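Local atomic coordinates of beta-galactosidase (Geobacillus stearothermophilus, PDB entry 4OIF), a protein that probably releases terminal non-reducing beta-D-galactose residues from beta-D-galactosides by hydrolysis, as a zinc-binding homotrimer of glycoside hydrolase family 42. Residues Leu105-Asn108 with Ala109-Arg113; Asp533-Tyr536 with Pro537-Asn541. One frame throughout, in Å; residues are numbered along the deposited sequence.

In the fold
Both contacts are local turns, about 40 Å apart between centres and about 28 Å between nearest atoms, so neither touches the other. Contact 1 belongs to the TIM-barrel part of the chain, in the loop between helices 95-100 and 127-144, beside the zinc site of C123, C163, C165 and C168; the side chain of R113 is about 6 Å from the metal. R106 bonds there to the carbonyl of G160, two residues after the predicted proton donor E158. Contact 2 belongs to the trimerisation domain, away from the zinc and the predicted catalytic residues. Subunit packing is what they share: contact 1 meets two other subunits, while contact 2 pairs with charged residues of the third.

Contact 1 of 2, residues Leu105-Asn108 with Ala109-Arg113; sequences LRVN and AARVR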
ATOM      1  N   LEU A 105     -11.470 -15.573 -22.122  1.00  6.64           N
ATOM      2  CA  LEU A 105     -11.121 -14.561 -21.133  1.00  9.61           C
ATOM      3  C   LEU A 105     -10.766 -15.241 -19.818  1.00  9.68           C
ATOM      4  O   LEU A 105     -11.403 -16.213 -19.444  1.00 16.71           O
ATOM      5  CB  LEU A 105     -12.274 -13.566 -20.942  1.00  9.13           C
ATOM      6  CG  LEU A 105     -12.574 -12.682 -22.163  1.00 17.21           C
ATOM      7  CD1 LEU A 105     -13.793 -11.775 -21.974  1.00  9.75           C
ATOM      8  CD2 LEU A 105     -11.352 -11.842 -22.545  1.00 17.18           C
ATOM      9  N   ARG A 106      -9.750 -14.736 -19.125  1.00 12.41           N
ATOM     10  CA  ARG A 106      -9.285 -15.339 -17.876  1.00  9.41           C
ATOM     11  C   ARG A 106     -10.197 -15.124 -16.672  1.00  9.54           C
ATOM     12  O   ARG A 106     -10.908 -14.125 -16.559  1.00 10.69           O
ATOM     13  CB  ARG A 106      -7.900 -14.806 -17.508  1.00  8.97           C
ATOM     14  CG  ARG A 106      -6.771 -15.307 -18.376  1.00 15.46           C
ATOM     15  CD  ARG A 106      -5.449 -14.655 -17.963  1.00 19.90           C
ATOM     16  NE  ARG A 106      -4.295 -15.321 -18.571  1.00 14.65           N
ATOM     17  CZ  ARG A 106      -3.036 -14.914 -18.438  1.00 18.55           C
ATOM     18  NH1 ARG A 106      -2.758 -13.826 -17.724  1.00 11.47           N
ATOM     19  NH2 ARG A 106      -2.052 -15.595 -19.022  1.00 15.80           N
ATOM     20  N   VAL A 107     -10.157 -16.086 -15.768  1.00  6.85           N
ATOM     21  CA  VAL A 107     -10.701 -15.917 -14.439  1.00  7.19           C
ATOM     22  C   VAL A 107      -9.508 -15.782 -13.507  1.00 13.38           C
ATOM     23  O   VAL A 107      -8.666 -16.691 -13.470  1.00  6.03           O
ATOM     24  CB  VAL A 107     -11.580 -17.113 -14.033  1.00  9.03           C
ATOM     25  CG1 VAL A 107     -12.031 -16.973 -12.608  1.00  4.88           C
ATOM     26  CG2 VAL A 107     -12.770 -17.232 -14.966  1.00  7.26           C
ATOM     27  N   ASN A 108      -9.399 -14.669 -12.774  1.00  8.98           N
ATOM     28  CA  ASN A 108      -8.206 -14.484 -11.946  1.00  9.87           C
ATOM     29  C   ASN A 108      -8.252 -15.355 -10.703  1.00 14.02           C
ATOM     30  O   ASN A 108      -9.149 -16.194 -10.561  1.00  8.31           O
ATOM     31  CB  ASN A 108      -7.988 -13.019 -11.560  1.00  7.09           C
ATOM     32  CG  ASN A 108      -9.104 -12.445 -10.710  1.00 13.78           C
ATOM     33  OD1 ASN A 108      -9.958 -13.158 -10.188  1.00 14.40           O
ATOM     34  ND2 ASN A 108      -9.095 -11.129 -10.565  1.00 10.98           N
ATOM     35  N   ALA A 109      -7.280 -15.167  -9.815  1.00 15.11           N
ATOM     36  CA  ALA A 109      -7.169 -16.006  -8.626  1.00 13.25           C
ATOM     37  C   ALA A 109      -8.371 -15.817  -7.706  1.00 13.34           C
ATOM     38  O   ALA A 109      -8.838 -16.777  -7.084  1.00 12.63           O
ATOM     39  CB  ALA A 109      -5.879 -15.708  -7.885  1.00 13.06           C
ATOM     40  N   ALA A 110      -8.874 -14.582  -7.639  1.00 13.10           N
ATOM     41  CA  ALA A 110     -10.041 -14.253  -6.809  1.00 11.04           C
ATOM     42  C   ALA A 110     -11.345 -14.685  -7.458  1.00  8.01           C
ATOM     43  O   ALA A 110     -12.412 -14.314  -6.995  1.00 12.63           O
ATOM     44  CB  ALA A 110     -10.086 -12.773  -6.523  1.00  9.21           C
ATOM     45  N   ARG A 111     -11.234 -15.448  -8.543  1.00  5.61           N
ATOM     46  CA  ARG A 111     -12.359 -15.993  -9.303  1.00  7.61           C
ATOM     47  C   ARG A 111     -13.205 -14.926 -10.042  1.00 16.14           C
ATOM     48  O   ARG A 111     -14.354 -15.170 -10.412  1.00 14.62           O
ATOM     49  CB  ARG A 111     -13.243 -16.850  -8.388  1.00  7.09           C
ATOM     50  CG  ARG A 111     -12.474 -17.946  -7.614  1.00 11.12           C
ATOM     51  CD  ARG A 111     -11.513 -18.714  -8.520  1.00  5.16           C
ATOM     52  NE  ARG A 111     -11.256 -20.072  -8.048  1.00  9.19           N
ATOM     53  CZ  ARG A 111     -10.087 -20.492  -7.568  1.00 10.14           C
ATOM     54  NH1 ARG A 111      -9.049 -19.654  -7.499  1.00  4.52           N
ATOM     55  NH2 ARG A 111      -9.955 -21.755  -7.166  1.00  4.44           N
ATOM     56  N   VAL A 112     -12.618 -13.762 -10.296  1.00  8.33           N
ATOM     57  CA  VAL A 112     -13.244 -12.765 -11.143  1.00  6.90           C
ATOM     58  C   VAL A 112     -12.969 -13.033 -12.628  1.00 11.81           C
ATOM     59  O   VAL A 112     -11.815 -13.201 -13.047  1.00 15.87           O
ATOM     60  CB  VAL A 112     -12.749 -11.348 -10.797  1.00 16.23           C
ATOM     61  CG1 VAL A 112     -13.386 -10.325 -11.715  1.00  6.01           C
ATOM     62  CG2 VAL A 112     -13.050 -11.029  -9.347  1.00 15.22           C
ATOM     63  N   ARG A 113     -14.028 -13.080 -13.425  1.00  7.19           N
ATOM     64  CA  ARG A 113     -13.875 -13.136 -14.871  1.00 10.89           C
ATOM     65  C   ARG A 113     -13.470 -11.758 -15.402  1.00 15.97           C
ATOM     66  O   ARG A 113     -14.083 -10.739 -15.074  1.00 17.46           O
ATOM     67  CB  ARG A 113     -15.165 -13.598 -15.545  1.00  6.58           C
ATOM     68  CG  ARG A 113     -15.064 -13.683 -17.059  1.00  7.43           C
ATOM     69  CD  ARG A 113     -14.265 -14.899 -17.506  1.00 11.18           C
ATOM     70  NE  ARG A 113     -15.010 -16.144 -17.303  1.00 10.24           N
ATOM     71  CZ  ARG A 113     -14.662 -17.326 -17.810  1.00 14.26           C
ATOM     72  NH1 ARG A 113     -13.574 -17.446 -18.562  1.00 12.44           N
ATOM     73  NH2 ARG A 113     -15.409 -18.393 -17.575  1.00  5.57           N
TER
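V107 and R113 meet where the chain folds back on itself: CG2 of V107 lies over the centre of the R113 guanidinium, 3.3 Å above its plane. At the edge of that same group, NH1 of R113 donates to L105 O at 2.6 Å, nearly in the guanidinium plane, and this bond limits how the flat group can turn. Bends at chi2 and chi3 curl the arginine back to this carbonyl. With chi1 at 63°, CG of N108 lies between its backbone N and carbonyl carbon, which brings OD1 to the N-H of V112 at 2.7 Å. OD1 also packs 3.4 Å from CB of V112, tight for side chains that run alongside each other. By contrast, A109 and A110 put little side chain into the contact, and the bend is held instead by R111 NH1 to A109 O at 2.9 Å; S210 bonds the same carbonyl. R113, for all its grip on L105, is the solvent-exposed residue. I212 of the second subunit packs on V112 and L115 of the third on R111, while V107 also packs on the zinc ligand C165. R111 N to N108 O (3.0 Å) closes a type I turn, N108 N to V112 O (2.8 Å) follows it, and R111 is left-handed helical (phi/psi 67°/22°): together these fit a hairpin-like type I turn plus G1 bulge, set against the four-cysteine zinc site.

Contact 2 of 2, residues Asp533-Tyr536 with Pro537-Asn541; sequences DTLY and PRDRN
The Y536 and D539 side chains run alongside each other in the same direction, with the phenol ring and the carboxylate planes 81° apart. OD2 of D539 comes to the edge of the ring, in its plane, and is 3.8 Å from CD1 of Y536. The carboxylate is there because CG of D539 stands beside its own backbone N (chi1 -69°), which turns OD2 back toward the start of the turn. OD2 then accepts the N-H of Y536 at 2.8 Å, met from above the carboxylate plane rather than within it. In return D539 N donates to Y536 O at 2.9 Å, closing the type I turn Y536-D539, so two bonds of opposite direction join the same pair of residues. CB of L535 meets CB of D539 at 3.7 Å, and CD of P537 approaches CB of Y536 at 3.4 Å as the two side chains cross. A water bridges Y536 O and D539 O, donating to both. Across the turn R540 bends back, and its NH1 reaches P537 O at 2.6 Å and D539 O at 2.8 Å, both partners near the guanidinium plane. Replacing D539 by an alanine removes the carboxylate, and the Y536 N-H would probably lose this acceptor and K335 of the third subunit, salt-bridged to OD2, this countercharge. Serving a backbone N-H and a lysine of another chain at once should favour an ionised carboxylate, and probably links the shape of the turn to the subunit interface.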
ATOM      1  N   ASP A 533      19.497 -18.718  12.125  1.00  8.74           N
ATOM      2  CA  ASP A 533      19.205 -17.501  12.853  1.00  7.84           C
ATOM      3  C   ASP A 533      18.764 -16.405  11.890  1.00 11.24           C
ATOM      4  O   ASP A 533      19.547 -15.983  11.031  1.00 10.64           O
ATOM      5  CB  ASP A 533      20.434 -17.058  13.636  1.00 12.97           C
ATOM      6  CG  ASP A 533      20.109 -16.046  14.702  1.00  9.38           C
ATOM      7  OD1 ASP A 533      18.964 -16.040  15.217  1.00 10.37           O
ATOM      8  OD2 ASP A 533      21.013 -15.261  15.027  1.00  9.90           O
ATOM      9  N   THR A 534      17.518 -15.949  12.022  1.00  8.77           N
ATOM     10  CA  THR A 534      17.006 -14.873  11.177  1.00  7.30           C
ATOM     11  C   THR A 534      17.077 -13.533  11.900  1.00 11.82           C
ATOM     12  O   THR A 534      16.548 -13.386  12.998  1.00 13.37           O
ATOM     13  CB  THR A 534      15.560 -15.134  10.741  1.00 10.52           C
ATOM     14  OG1 THR A 534      15.508 -16.308   9.917  1.00  4.33           O
ATOM     15  CG2 THR A 534      15.027 -13.944   9.956  1.00  8.43           C
ATOM     16  N   LEU A 535      17.715 -12.549  11.275  1.00 12.60           N
ATOM     17  CA  LEU A 535      18.022 -11.292  11.956  1.00  7.80           C
ATOM     18  C   LEU A 535      17.162 -10.117  11.508  1.00 12.76           C
ATOM     19  O   LEU A 535      16.673 -10.090  10.386  1.00  9.56           O
ATOM     20  CB  LEU A 535      19.491 -10.939  11.746  1.00  9.38           C
ATOM     21  CG  LEU A 535      20.467 -12.062  12.106  1.00 10.42           C
ATOM     22  CD1 LEU A 535      21.892 -11.566  11.988  1.00 10.80           C
ATOM     23  CD2 LEU A 535      20.183 -12.570  13.515  1.00 11.59           C
ATOM     24  N   TYR A 536      16.981  -9.153  12.409  1.00 13.64           N
ATOM     25  CA  TYR A 536      16.309  -7.892  12.098  1.00 11.53           C
ATOM     26  C   TYR A 536      17.269  -6.987  11.335  1.00 11.82           C
ATOM     27  O   TYR A 536      18.475  -7.208  11.390  1.00 14.46           O
ATOM     28  CB  TYR A 536      15.815  -7.224  13.388  1.00 10.58           C
ATOM     29  CG  TYR A 536      14.546  -7.849  13.901  1.00  9.71           C
ATOM     30  CD1 TYR A 536      14.577  -9.001  14.684  1.00  8.68           C
ATOM     31  CD2 TYR A 536      13.313  -7.315  13.566  1.00  4.56           C
ATOM     32  CE1 TYR A 536      13.402  -9.589  15.136  1.00 10.00           C
ATOM     33  CE2 TYR A 536      12.142  -7.890  13.999  1.00 11.83           C
ATOM     34  CZ  TYR A 536      12.184  -9.026  14.784  1.00 12.99           C
ATOM     35  OH  TYR A 536      10.999  -9.579  15.213  1.00 10.12           O
ATOM     36  N   PRO A 537      16.743  -5.987  10.603  1.00 10.84           N
ATOM     37  CA  PRO A 537      17.603  -5.109   9.792  1.00 11.23           C
ATOM     38  C   PRO A 537      18.774  -4.460  10.534  1.00 12.78           C
ATOM     39  O   PRO A 537      19.864  -4.364   9.975  1.00 14.11           O
ATOM     40  CB  PRO A 537      16.624  -4.040   9.298  1.00  7.11           C
ATOM     41  CG  PRO A 537      15.351  -4.788   9.144  1.00  5.06           C
ATOM     42  CD  PRO A 537      15.315  -5.757  10.312  1.00  9.49           C
ATOM     43  N   ARG A 538      18.576  -4.027  11.770  1.00  8.09           N
ATOM     44  CA  ARG A 538      19.673  -3.384  12.480  1.00  9.05           C
ATOM     45  C   ARG A 538      20.638  -4.404  13.100  1.00 16.68           C
ATOM     46  O   ARG A 538      21.702  -4.028  13.588  1.00 16.71           O
ATOM     47  CB  ARG A 538      19.133  -2.446  13.562  1.00 10.70           C
ATOM     48  CG  ARG A 538      18.390  -1.232  13.018  1.00 11.19           C
ATOM     49  CD  ARG A 538      17.743  -0.431  14.135  1.00 17.41           C
ATOM     50  NE  ARG A 538      17.180   0.815  13.615  1.00 53.10           N
ATOM     51  CZ  ARG A 538      15.879   1.092  13.538  1.00 63.42           C
ATOM     52  NH1 ARG A 538      14.973   0.214  13.969  1.00 37.97           N
ATOM     53  NH2 ARG A 538      15.481   2.258  13.037  1.00 49.61           N
ATOM     54  N   ASP A 539      20.265  -5.682  13.103  1.00  8.93           N
ATOM     55  CA  ASP A 539      21.128  -6.711  13.687  1.00 12.25           C
ATOM     56  C   ASP A 539      22.381  -6.889  12.838  1.00 16.55           C
ATOM     57  O   ASP A 539      22.338  -6.738  11.616  1.00 12.00           O
ATOM     58  CB  ASP A 539      20.392  -8.049  13.815  1.00 13.14           C
ATOM     59  CG  ASP A 539      19.298  -8.017  14.868  1.00 17.96           C
ATOM     60  OD1 ASP A 539      19.342  -7.115  15.732  1.00 15.62           O
ATOM     61  OD2 ASP A 539      18.399  -8.895  14.831  1.00 10.23           O
ATOM     62  N   ARG A 540      23.498  -7.194  13.489  1.00 10.81           N
ATOM     63  CA  ARG A 540      24.754  -7.429  12.788  1.00 12.76           C
ATOM     64  C   ARG A 540      25.525  -8.529  13.476  1.00 11.76           C
ATOM     65  O   ARG A 540      25.398  -8.716  14.680  1.00  6.72           O
ATOM     66  CB  ARG A 540      25.620  -6.166  12.748  1.00 10.80           C
ATOM     67  CG  ARG A 540      25.063  -5.034  11.927  1.00 17.20           C
ATOM     68  CD  ARG A 540      25.089  -5.329  10.437  1.00 15.07           C
ATOM     69  NE  ARG A 540      24.680  -4.158   9.662  1.00 21.19           N
ATOM     70  CZ  ARG A 540      23.418  -3.847   9.367  1.00 26.14           C
ATOM     71  NH1 ARG A 540      22.424  -4.626   9.780  1.00 19.19           N
ATOM     72  NH2 ARG A 540      23.145  -2.756   8.651  1.00 18.87           N
ATOM     73  N   ASN A 541      26.325  -9.260  12.715  1.00  9.25           N
ATOM     74  CA  ASN A 541      27.315 -10.130  13.331  1.00  9.10           C
ATOM     75  C   ASN A 541      28.587  -9.976  12.514  1.00 10.47           C
ATOM     76  O   ASN A 541      28.733  -9.011  11.760  1.00 10.65           O
ATOM     77  CB  ASN A 541      26.837 -11.596  13.398  1.00  9.36           C
ATOM     78  CG  ASN A 541      27.421 -12.372  14.614  1.00 16.62           C
ATOM     79  OD1 ASN A 541      28.631 -12.369  14.850  1.00 15.02           O
ATOM     80  ND2 ASN A 541      26.551 -13.026  15.384  1.00 10.05           N
TER
HETATM   81  O   HOH W   1      20.719  -7.909   9.572  1.00  9.56           O